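Local coordinates for putative retaining b-glycosidase (PDB 5A95), which probably hydrolyses mixed-linkage beta-glucans as a retaining family 5 glycoside hydrolase, with its quaternary structure shaping which glucans it accepts, at residues T76-S81 with V331-W336; W85-F90 with V127-D132; T101-I106 with I138-S143. The protein carries 1 engineered substitution. All blocks are in the same frame, centred on the assembly; numbering follows the deposited sequence.

Interaction 1 (T76-S81 with V331-W336). With BGC (beta-D-glucopyranose), chain D; BGC (beta-D-glucopyranose), chain B.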
loop_
_atom_site.group_PDB
_atom_site.type_symbol
_atom_site.label_atom_id
_atom_site.label_comp_id
_atom_site.label_asym_id
_atom_site.label_seq_id
_atom_site.Cartn_x
_atom_site.Cartn_y
_atom_site.Cartn_z
ATOM N N THR A 76 13.353 -15.651 -15.676
ATOM C CA THR A 76 13.576 -15.242 -17.054
ATOM C C THR A 76 14.653 -14.176 -17.151
ATOM O O THR A 76 15.502 -14.233 -18.025
ATOM C CB THR A 76 12.240 -14.714 -17.639
ATOM O OG1 THR A 76 11.256 -15.757 -17.613
ATOM C CG2 THR A 76 12.400 -14.205 -19.047
ATOM N N GLY A 77 14.600 -13.184 -16.268
ATOM C CA GLY A 77 15.581 -12.114 -16.275
ATOM C C GLY A 77 16.998 -12.598 -15.977
ATOM O O GLY A 77 17.968 -12.114 -16.543
ATOM N N LYS A 78 17.133 -13.532 -15.038
ATOM C CA LYS A 78 18.428 -14.115 -14.726
ATOM C C LYS A 78 18.980 -14.749 -15.993
ATOM O O LYS A 78 20.134 -14.551 -16.343
ATOM C CB LYS A 78 18.287 -15.141 -13.587
ATOM C CG LYS A 78 19.587 -15.808 -13.139
ATOM C CD LYS A 78 19.946 -17.016 -13.993
ATOM C CE LYS A 78 21.130 -17.751 -13.384
ATOM N NZ LYS A 78 21.640 -18.825 -14.256
ATOM N N LEU A 79 18.159 -15.548 -16.666
ATOM C CA LEU A 79 18.582 -16.233 -17.881
ATOM C C LEU A 79 18.916 -15.265 -19.019
ATOM O O LEU A 79 19.958 -15.421 -19.696
ATOM C CB LEU A 79 17.536 -17.257 -18.285
ATOM C CG LEU A 79 17.444 -18.461 -17.327
ATOM C CD1 LEU A 79 16.188 -19.258 -17.630
ATOM C CD2 LEU A 79 18.693 -19.328 -17.422
ATOM N N LEU A 80 18.087 -14.238 -19.205
ATOM C CA LEU A 80 18.347 -13.241 -20.262
ATOM C C LEU A 80 19.702 -12.569 -20.079
ATOM O O LEU A 80 20.380 -12.222 -21.053
ATOM C CB LEU A 80 17.250 -12.163 -20.269
ATOM C CG LEU A 80 15.922 -12.544 -20.898
ATOM C CD1 LEU A 80 14.781 -11.625 -20.448
ATOM C CD2 LEU A 80 16.036 -12.555 -22.415
ATOM N N SER A 81 20.071 -12.340 -18.831
ATOM C CA SER A 81 21.253 -11.557 -18.522
ATOM C C SER A 81 22.512 -12.194 -19.127
ATOM O O SER A 81 23.468 -11.488 -19.417
ATOM C CB SER A 81 21.379 -11.318 -17.014
ATOM O OG SER A 81 21.846 -12.446 -16.327
ATOM N N VAL A 331 16.796 -27.194 -9.086
ATOM C CA VAL A 331 16.425 -26.321 -10.212
ATOM C C VAL A 331 17.344 -26.650 -11.397
ATOM O O VAL A 331 18.520 -26.975 -11.193
ATOM C CB VAL A 331 16.548 -24.825 -9.817
ATOM C CG1 VAL A 331 17.931 -24.502 -9.297
ATOM C CG2 VAL A 331 16.163 -23.900 -10.963
ATOM N N PHE A 332 16.815 -26.575 -12.613
ATOM C CA PHE A 332 17.576 -26.862 -13.817
ATOM C C PHE A 332 18.307 -25.589 -14.234
ATOM O O PHE A 332 17.890 -24.871 -15.120
ATOM C CB PHE A 332 16.653 -27.389 -14.908
ATOM C CG PHE A 332 17.385 -28.035 -16.041
ATOM C CD1 PHE A 332 17.739 -29.376 -15.958
ATOM C CD2 PHE A 332 17.688 -27.339 -17.203
ATOM C CE1 PHE A 332 18.385 -29.998 -17.010
ATOM C CE2 PHE A 332 18.335 -27.972 -18.261
ATOM C CZ PHE A 332 18.696 -29.292 -18.147
ATOM N N ASP A 333 19.418 -25.358 -13.542
ATOM C CA ASP A 333 20.266 -24.192 -13.678
ATOM C C ASP A 333 21.614 -24.576 -13.110
ATOM O O ASP A 333 21.658 -25.325 -12.135
ATOM C CB ASP A 333 19.685 -23.029 -12.847
ATOM C CG ASP A 333 20.340 -21.718 -13.169
ATOM O OD1 ASP A 333 20.016 -21.155 -14.235
ATOM O OD2 ASP A 333 21.220 -21.255 -12.393
ATOM N N PRO A 334 22.728 -24.068 -13.690
ATOM C CA PRO A 334 24.051 -24.377 -13.123
ATOM C C PRO A 334 24.500 -23.444 -11.994
ATOM O O PRO A 334 25.524 -23.696 -11.372
ATOM C CB PRO A 334 24.990 -24.240 -14.334
ATOM C CG PRO A 334 24.348 -23.192 -15.164
ATOM C CD PRO A 334 22.860 -23.354 -14.975
ATOM N N ASP A 335 23.769 -22.363 -11.752
ATOM C CA ASP A 335 24.152 -21.350 -10.770
ATOM C C ASP A 335 23.320 -21.390 -9.506
ATOM O O ASP A 335 23.857 -21.381 -8.397
ATOM C CB ASP A 335 24.080 -19.937 -11.377
ATOM C CG ASP A 335 24.889 -19.809 -12.623
ATOM O OD1 ASP A 335 26.067 -20.162 -12.564
ATOM O OD2 ASP A 335 24.365 -19.369 -13.658
ATOM N N TRP A 336 21.999 -21.434 -9.655
ATOM C CA TRP A 336 21.084 -21.493 -8.541
ATOM C C TRP A 336 21.025 -22.921 -8.008
ATOM O O TRP A 336 20.965 -23.865 -8.783
ATOM C CB TRP A 336 19.700 -21.057 -9.016
ATOM C CG TRP A 336 19.563 -19.608 -9.253
ATOM C CD1 TRP A 336 20.561 -18.661 -9.255
ATOM C CD2 TRP A 336 18.345 -18.915 -9.482
ATOM N NE1 TRP A 336 20.011 -17.407 -9.473
ATOM C CE2 TRP A 336 18.656 -17.540 -9.634
ATOM C CE3 TRP A 336 17.007 -19.326 -9.595
ATOM C CZ2 TRP A 336 17.680 -16.576 -9.867
ATOM C CZ3 TRP A 336 16.026 -18.347 -9.813
ATOM C CH2 TRP A 336 16.370 -17.000 -9.949
HETATM C C2 BGC D . 19.002 -20.479 -4.891
HETATM C C3 BGC D . 19.792 -19.184 -4.962
HETATM C C4 BGC D . 19.041 -18.131 -5.748
HETATM C C5 BGC D . 17.618 -17.969 -5.216
HETATM C C6 BGC D . 16.742 -17.109 -6.090
HETATM C C1 BGC D . 17.645 -20.142 -4.297
HETATM O O2 BGC D . 19.735 -21.382 -4.066
HETATM O O3 BGC D . 21.036 -19.449 -5.623
HETATM O O4 BGC D . 19.720 -16.886 -5.615
HETATM O O5 BGC D . 16.983 -19.233 -5.156
HETATM O O6 BGC D . 15.433 -17.040 -5.533
HETATM C C2 BGC B . 23.378 -19.952 -5.462
HETATM C C3 BGC B . 24.632 -19.834 -4.620
HETATM C C4 BGC B . 24.805 -18.410 -4.145
HETATM C C5 BGC B . 23.563 -17.971 -3.396
HETATM C C6 BGC B . 23.655 -16.521 -2.934
HETATM C C1 BGC B . 22.174 -19.412 -4.741
HETATM O O2 BGC B . 23.169 -21.332 -5.793
HETATM O O3 BGC B . 25.759 -20.183 -5.418
HETATM O O4 BGC B . 25.972 -18.346 -3.321
HETATM O O5 BGC B . 22.434 -18.074 -4.270
HETATM O O6 BGC B . 23.749 -15.656 -4.081
#
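Lys78 pushes its ammonium group between two carboxylates of the 331-336 loop. Lys78 NZ lies 2.8 Å from Asp333 OD1, on the syn lone pair of that oxygen. A second salt bridge of 2.8 Å joins Lys78 NZ to Asp335 OD2, here on the anti lone pair, and a weak bond to Asp333 OD2 adds to the grip. Trp336 N donates to Asp333 OD2 over 2.9 Å in a nearly straight bond (169°), while Asp335 N approaches the same oxygen from above the carboxylate plane. The Asp335 bond closes an Asx turn, and with the Trp336 bond it makes an Asx motif.

Lys78 reaches this site with CG anti to its backbone N (chi1 -179°) and one bend at chi2 (-85°), after which the chain runs straight. On the way it passes along the indole of Trp336, Lys78 CG lying 3.9 Å from Trp336 CZ2 and CE over the same face. NZ is too far from the ring for more than a weak cation-pi attraction. Leu79 brings its CD2 to 3.9 Å from Asp333 OD1. Trp32 of the second subunit packs on Lys78 and meets Trp336 edge-to-face.

The other face of the indole carries a glucose, whose C4 stands 3.7 Å above the ring plane, and Asp335 O accepts a 2.7 Å hydrogen bond from O2 of the next glucose. An aromatic platform under a sugar, on the loop after the last barrel strand, is characteristic of a glycoside hydrolase substrate cleft.

Interaction 2 (W85-F90 with V127-D132)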
loop_
_atom_site.group_PDB
_atom_site.type_symbol
_atom_site.label_atom_id
_atom_site.label_comp_id
_atom_site.label_asym_id
_atom_site.label_seq_id
_atom_site.Cartn_x
_atom_site.Cartn_y
_atom_site.Cartn_z
ATOM N N TRP A 85 18.188 -17.416 -21.975
ATOM C CA TRP A 85 16.747 -17.539 -22.203
ATOM C C TRP A 85 16.554 -17.863 -23.679
ATOM O O TRP A 85 16.562 -16.959 -24.524
ATOM C CB TRP A 85 16.021 -16.238 -21.821
ATOM C CG TRP A 85 14.523 -16.312 -22.019
ATOM C CD1 TRP A 85 13.790 -15.691 -22.988
ATOM C CD2 TRP A 85 13.577 -16.990 -21.193
ATOM N NE1 TRP A 85 12.458 -15.967 -22.842
ATOM C CE2 TRP A 85 12.290 -16.757 -21.742
ATOM C CE3 TRP A 85 13.686 -17.790 -20.051
ATOM C CZ2 TRP A 85 11.121 -17.274 -21.175
ATOM C CZ3 TRP A 85 12.536 -18.303 -19.499
ATOM C CH2 TRP A 85 11.258 -18.060 -20.068
ATOM N N GLN A 86 16.462 -19.168 -23.970
ATOM C CA GLN A 86 16.584 -19.745 -25.316
ATOM C C GLN A 86 15.614 -20.882 -25.515
ATOM O O GLN A 86 15.344 -21.637 -24.572
ATOM C CB GLN A 86 17.970 -20.371 -25.522
ATOM C CG GLN A 86 19.113 -19.401 -25.420
ATOM C CD GLN A 86 20.458 -20.044 -25.672
ATOM O OE1 GLN A 86 21.142 -19.704 -26.624
ATOM N NE2 GLN A 86 20.844 -20.974 -24.802
ATOM N N LYS A 87 15.139 -21.054 -26.747
ATOM C CA LYS A 87 14.364 -22.231 -27.080
ATOM C C LYS A 87 15.106 -23.516 -26.785
ATOM O O LYS A 87 14.491 -24.499 -26.375
ATOM C CB LYS A 87 13.926 -22.180 -28.542
ATOM C CG LYS A 87 13.008 -23.337 -28.875
ATOM C CD LYS A 87 12.329 -23.217 -30.215
ATOM C CE LYS A 87 11.382 -24.382 -30.400
ATOM N NZ LYS A 87 10.629 -24.285 -31.655
ATOM N N SER A 88 16.422 -23.524 -27.010
ATOM C CA SER A 88 17.226 -24.741 -26.866
ATOM C C SER A 88 17.138 -25.312 -25.449
ATOM O O SER A 88 17.290 -26.517 -25.255
ATOM C CB SER A 88 18.689 -24.475 -27.217
ATOM O OG SER A 88 19.268 -23.509 -26.352
ATOM N N LEU A 89 16.894 -24.449 -24.455
ATOM C CA LEU A 89 16.721 -24.907 -23.081
ATOM C C LEU A 89 15.459 -25.795 -22.958
ATOM O O LEU A 89 15.492 -26.874 -22.347
ATOM C CB LEU A 89 16.607 -23.693 -22.159
ATOM C CG LEU A 89 16.290 -23.950 -20.688
ATOM C CD1 LEU A 89 17.260 -24.937 -20.075
ATOM C CD2 LEU A 89 16.236 -22.617 -19.943
ATOM N N PHE A 90 14.345 -25.338 -23.535
ATOM C CA PHE A 90 13.094 -26.101 -23.482
ATOM C C PHE A 90 13.225 -27.393 -24.279
ATOM O O PHE A 90 12.739 -28.452 -23.851
ATOM C CB PHE A 90 11.920 -25.271 -24.011
ATOM C CG PHE A 90 11.409 -24.221 -23.040
ATOM C CD1 PHE A 90 12.268 -23.437 -22.290
ATOM C CD2 PHE A 90 10.061 -24.002 -22.948
ATOM C CE1 PHE A 90 11.777 -22.467 -21.401
ATOM C CE2 PHE A 90 9.558 -23.040 -22.079
ATOM C CZ PHE A 90 10.413 -22.268 -21.325
ATOM N N VAL A 127 5.581 -19.789 -23.799
ATOM C CA VAL A 127 4.328 -20.419 -24.189
ATOM C C VAL A 127 4.500 -21.065 -25.563
ATOM O O VAL A 127 4.128 -22.215 -25.776
ATOM C CB VAL A 127 3.141 -19.417 -24.179
ATOM C CG1 VAL A 127 1.895 -20.035 -24.777
ATOM C CG2 VAL A 127 2.856 -18.958 -22.751
ATOM N N ARG A 128 5.059 -20.320 -26.516
ATOM C CA ARG A 128 5.242 -20.851 -27.850
ATOM C C ARG A 128 6.192 -22.049 -27.847
ATOM O O ARG A 128 5.927 -23.071 -28.480
ATOM C CB ARG A 128 5.765 -19.767 -28.782
ATOM C CG ARG A 128 4.705 -18.740 -29.135
ATOM C CD ARG A 128 5.155 -17.844 -30.284
ATOM N NE ARG A 128 6.183 -16.910 -29.822
ATOM C CZ ARG A 128 5.938 -15.732 -29.242
ATOM N NH1 ARG A 128 4.692 -15.304 -29.082
ATOM N NH2 ARG A 128 6.946 -14.964 -28.837
ATOM N N TRP A 129 7.293 -21.912 -27.126
ATOM C CA TRP A 129 8.271 -23.002 -27.050
ATOM C C TRP A 129 7.653 -24.254 -26.441
ATOM O O TRP A 129 7.809 -25.364 -26.960
ATOM C CB TRP A 129 9.481 -22.588 -26.223
ATOM C CG TRP A 129 10.261 -21.446 -26.745
ATOM C CD1 TRP A 129 10.319 -20.986 -28.033
ATOM C CD2 TRP A 129 11.139 -20.613 -25.983
ATOM N NE1 TRP A 129 11.141 -19.904 -28.098
ATOM C CE2 TRP A 129 11.671 -19.655 -26.859
ATOM C CE3 TRP A 129 11.518 -20.585 -24.643
ATOM C CZ2 TRP A 129 12.560 -18.680 -26.433
ATOM C CZ3 TRP A 129 12.395 -19.615 -24.215
ATOM C CH2 TRP A 129 12.898 -18.670 -25.103
ATOM N N ALA A 130 6.997 -24.077 -25.293
ATOM C CA ALA A 130 6.399 -25.203 -24.605
ATOM C C ALA A 130 5.321 -25.852 -25.485
ATOM O O ALA A 130 5.251 -27.075 -25.588
ATOM C CB ALA A 130 5.812 -24.740 -23.267
ATOM N N ASN A 131 4.450 -25.044 -26.084
ATOM C CA ASN A 131 3.424 -25.598 -26.963
ATOM C C ASN A 131 4.018 -26.349 -28.150
ATOM O O ASN A 131 3.509 -27.396 -28.533
ATOM C CB ASN A 131 2.492 -24.494 -27.408
ATOM C CG ASN A 131 1.500 -24.940 -28.450
ATOM O OD1 ASN A 131 1.660 -24.604 -29.628
ATOM N ND2 ASN A 131 0.510 -25.708 -28.050
ATOM N N ASP A 132 5.097 -25.811 -28.719
ATOM C CA ASP A 132 5.746 -26.483 -29.853
ATOM C C ASP A 132 6.226 -27.881 -29.463
ATOM O O ASP A 132 6.212 -28.798 -30.287
ATOM C CB ASP A 132 6.915 -25.632 -30.381
ATOM C CG ASP A 132 7.462 -26.146 -31.698
ATOM O OD1 ASP A 132 6.641 -26.420 -32.605
ATOM O OD2 ASP A 132 8.699 -26.285 -31.830
#
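Trp129 is the bump of this contact: its indole fills a hollow made by Trp85, the Gln86-Lys87 backbone and the ring of Phe90. With CG beside its own backbone N (chi1 -62°), the ring leaves helix 116-133 and reaches across to the start of helix 87-96. One broad face lies on the main chain there, Gln86 C coming 3.5 Å from Trp129 CH2 and Lys87 N equally near CZ2. On that same face Lys87 CB makes a CH-pi contact, 3.7 Å from the centroid of the five-membered ring.

The edge of the indole is plugged into Phe90. The planes stand at 77°, an edge-to-face pair, with Trp129 CE3 3.6 Å above the middle of the phenyl ring. Trp129 CB presses on Phe90 CD2, and the neighbouring CE2 of Phe90 comes to 4.3 Å from Ala130 CB. The far corner of the six-membered ring ends against Trp85, where Trp129 CH2 approaches Trp85 NE1 at 3.6 Å, the two rings tilted obliquely at 47°. That NE1 gives its hydrogen bond to Glu125, one helical turn before Trp129.

Lys87, extended beyond CG, frames the outer side of the hollow and ends in a salt bridge, NZ to Asp132 OD2 at 2.8 Å, met from above the carboxylate plane. Lys46 binds the other oxygen, so Asp132 is shared by two lysines. The contact rests chiefly on aromatic and aliphatic surfaces fitted together, while charge pairing at its rim ties the start of one helix to the C-terminal part of the other.

Interaction 3 (T101-I106 with I138-S143). With BGC (beta-D-glucopyranose), chain C.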
loop_
_atom_site.group_PDB
_atom_site.type_symbol
_atom_site.label_atom_id
_atom_site.label_comp_id
_atom_site.label_asym_id
_atom_site.label_seq_id
_atom_site.Cartn_x
_atom_site.Cartn_y
_atom_site.Cartn_z
ATOM N N THR A 101 6.611 -30.685 -18.095
ATOM C CA THR A 101 6.298 -29.433 -17.401
ATOM C C THR A 101 7.556 -28.656 -17.087
ATOM O O THR A 101 8.560 -29.230 -16.669
ATOM C CB THR A 101 5.579 -29.744 -16.056
ATOM O OG1 THR A 101 4.380 -30.468 -16.305
ATOM C CG2 THR A 101 5.201 -28.473 -15.320
ATOM N N ILE A 102 7.485 -27.340 -17.261
ATOM C CA ILE A 102 8.483 -26.430 -16.746
ATOM C C ILE A 102 7.798 -25.413 -15.838
ATOM O O ILE A 102 6.752 -24.857 -16.204
ATOM C CB ILE A 102 9.213 -25.702 -17.882
ATOM C CG1 ILE A 102 10.047 -26.717 -18.662
ATOM C CG2 ILE A 102 10.123 -24.597 -17.343
ATOM C CD1 ILE A 102 10.711 -26.186 -19.912
ATOM N N ARG A 103 8.383 -25.193 -14.659
ATOM C CA ARG A 103 7.937 -24.151 -13.724
ATOM C C ARG A 103 8.827 -22.923 -13.890
ATOM O O ARG A 103 10.063 -23.036 -13.865
ATOM C CB ARG A 103 7.988 -24.649 -12.295
ATOM C CG ARG A 103 7.582 -23.642 -11.224
ATOM C CD ARG A 103 7.454 -24.358 -9.905
ATOM N NE ARG A 103 7.036 -23.587 -8.740
ATOM C CZ ARG A 103 7.818 -23.146 -7.756
ATOM N NH1 ARG A 103 9.141 -23.139 -7.875
ATOM N NH2 ARG A 103 7.269 -22.685 -6.631
ATOM N N LEU A 104 8.192 -21.767 -14.060
ATOM C CA LEU A 104 8.869 -20.482 -14.231
ATOM C C LEU A 104 8.743 -19.697 -12.925
ATOM O O LEU A 104 7.644 -19.271 -12.597
ATOM C CB LEU A 104 8.221 -19.679 -15.369
ATOM C CG LEU A 104 8.185 -20.286 -16.772
ATOM C CD1 LEU A 104 7.603 -19.272 -17.766
ATOM C CD2 LEU A 104 9.571 -20.715 -17.204
ATOM N N PRO A 105 9.851 -19.511 -12.185
ATOM C CA PRO A 105 9.787 -18.807 -10.904
ATOM C C PRO A 105 9.975 -17.319 -11.133
ATOM O O PRO A 105 11.112 -16.814 -11.143
ATOM C CB PRO A 105 10.944 -19.421 -10.114
ATOM C CG PRO A 105 11.960 -19.754 -11.146
ATOM C CD PRO A 105 11.186 -20.135 -12.392
ATOM N N ILE A 106 8.862 -16.607 -11.291
ATOM C CA ILE A 106 8.869 -15.197 -11.630
ATOM C C ILE A 106 9.111 -14.387 -10.382
ATOM O O ILE A 106 8.259 -14.306 -9.507
ATOM C CB ILE A 106 7.566 -14.813 -12.337
ATOM C CG1 ILE A 106 7.455 -15.622 -13.637
ATOM C CG2 ILE A 106 7.489 -13.307 -12.591
ATOM C CD1 ILE A 106 6.066 -15.792 -14.192
ATOM N N ILE A 138 3.943 -24.113 -15.468
ATOM C CA ILE A 138 3.467 -23.617 -14.186
ATOM C C ILE A 138 4.049 -22.216 -14.027
ATOM O O ILE A 138 5.267 -22.058 -14.045
ATOM C CB ILE A 138 3.920 -24.519 -13.028
ATOM C CG1 ILE A 138 3.371 -25.947 -13.185
ATOM C CG2 ILE A 138 3.532 -23.883 -11.687
ATOM C CD1 ILE A 138 3.831 -26.894 -12.113
ATOM N N LEU A 139 3.195 -21.206 -13.856
ATOM C CA LEU A 139 3.668 -19.868 -13.602
ATOM C C LEU A 139 3.603 -19.630 -12.110
ATOM O O LEU A 139 2.541 -19.754 -11.492
ATOM C CB LEU A 139 2.831 -18.828 -14.345
ATOM C CG LEU A 139 2.780 -18.989 -15.861
ATOM C CD1 LEU A 139 1.974 -17.865 -16.504
ATOM C CD2 LEU A 139 4.162 -19.104 -16.487
ATOM N N ASP A 140 4.760 -19.307 -11.539
ATOM C CA ASP A 140 4.958 -19.199 -10.093
ATOM C C ASP A 140 5.320 -17.758 -9.749
ATOM O O ASP A 140 6.316 -17.220 -10.218
ATOM C CB ASP A 140 6.065 -20.196 -9.715
ATOM C CG ASP A 140 6.845 -19.838 -8.476
ATOM O OD1 ASP A 140 6.317 -19.250 -7.530
ATOM O OD2 ASP A 140 8.062 -20.161 -8.465
ATOM N N TRP A 141 4.459 -17.108 -8.966
ATOM C CA TRP A 141 4.794 -15.794 -8.437
ATOM C C TRP A 141 5.733 -16.029 -7.243
ATOM O O TRP A 141 5.325 -16.445 -6.144
ATOM C CB TRP A 141 3.513 -15.071 -8.054
ATOM C CG TRP A 141 3.686 -13.651 -7.544
ATOM C CD1 TRP A 141 3.254 -13.172 -6.332
ATOM C CD2 TRP A 141 4.267 -12.534 -8.231
ATOM N NE1 TRP A 141 3.532 -11.838 -6.224
ATOM C CE2 TRP A 141 4.149 -11.421 -7.374
ATOM C CE3 TRP A 141 4.868 -12.350 -9.486
ATOM C CZ2 TRP A 141 4.586 -10.143 -7.742
ATOM C CZ3 TRP A 141 5.307 -11.068 -9.843
ATOM C CH2 TRP A 141 5.185 -9.995 -8.974
ATOM N N HIS A 142 7.006 -15.839 -7.518
ATOM C CA HIS A 142 8.051 -16.435 -6.696
ATOM C C HIS A 142 8.518 -15.466 -5.610
ATOM O O HIS A 142 9.576 -14.837 -5.697
ATOM C CB HIS A 142 9.199 -16.921 -7.559
ATOM C CG HIS A 142 10.099 -17.870 -6.867
ATOM N ND1 HIS A 142 9.862 -19.218 -6.823
ATOM C CD2 HIS A 142 11.231 -17.663 -6.156
ATOM C CE1 HIS A 142 10.826 -19.804 -6.145
ATOM N NE2 HIS A 142 11.671 -18.884 -5.728
ATOM N N SER A 143 7.715 -15.391 -4.565
ATOM C CA SER A 143 8.039 -14.661 -3.374
ATOM C C SER A 143 8.144 -15.637 -2.198
ATOM O O SER A 143 7.716 -16.792 -2.264
ATOM C CB SER A 143 6.995 -13.568 -3.132
ATOM O OG SER A 143 7.300 -12.806 -1.969
HETATM C C2 BGC C . 13.473 -20.930 -2.510
HETATM C C3 BGC C . 14.423 -20.905 -3.706
HETATM C C4 BGC C . 15.842 -21.242 -3.233
HETATM C C5 BGC C . 15.836 -22.562 -2.488
HETATM C C6 BGC C . 17.211 -22.969 -2.015
HETATM C C1 BGC C . 13.670 -22.124 -1.580
HETATM O O1 BGC C . 13.172 -21.898 -0.286
HETATM O O2 BGC C . 12.079 -20.839 -2.984
HETATM O O3 BGC C . 14.286 -19.598 -4.349
HETATM O O4 BGC C . 16.841 -21.307 -4.262
HETATM O O5 BGC C . 15.033 -22.367 -1.329
HETATM O O6 BGC C . 16.998 -24.105 -1.176
#
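Thr101 touches Ile138 through methyl groups, its CG2 lying 3.8 Å from CG1. Ile102 O then accepts from Ile138 N, and Leu104 N returns a bond of 2.9 Å to Ile138 O. Between them Arg103 extends from CG to NE and stacks its guanidinium on the Asp140 carboxylate, planes 16° apart. Asp140 OD2 sits over the guanidinium face, 3.2 Å from Arg103 NH2, where no N-H points at it, so this salt bridge is charge only; the N-H groups go to Glu185, Asn72, Asn188 and Gln291. Leu104 CD1 rests on Leu139 CD2, on the side where helix 116-133 packs. Strands 101-106 and 136-144 are parallel neighbours in the (beta/alpha)8 barrel of family 5, joined by a right-handed crossover through helices 108-114 and 116-133. Pro105 sets CB over the face of the His142 ring, 3.5 Å from ND1. His142 ND1, donating near its ring plane to the syn lone pair of Asp140 OD2 over 2.6 Å, fixes the ring's rotation and turns NE2 to bond glucose O3 at 3.0 Å. Ile106 closes the pairing, its N bonding to Asp140 O and its O receiving His142 N at 2.8 Å, while CG2 lies against the Trp141 ring.

Interaction 3 lies deepest, its centre about 5 Å from the centre of the chain, where regular backbone pairing joins two barrel strands. Interaction 1 is also buried but sits at the substrate cleft, and relies on salt bridges between a short helix and a loop. Interaction 2, on the outer helical layer, is partly exposed and mainly aromatic. Helices 87-96 and 116-133 each lead into one of the strands of interaction 3, so interactions 2 and 3 join the same two consecutive helix-strand units, once through the helices and once through the strands; Phe90 CG packs on Ile102 CD1 at 3.8 Å. Interactions 1 and 2 meet through Thr76 and Trp85, and interactions 1 and 3 both reach bound glucose.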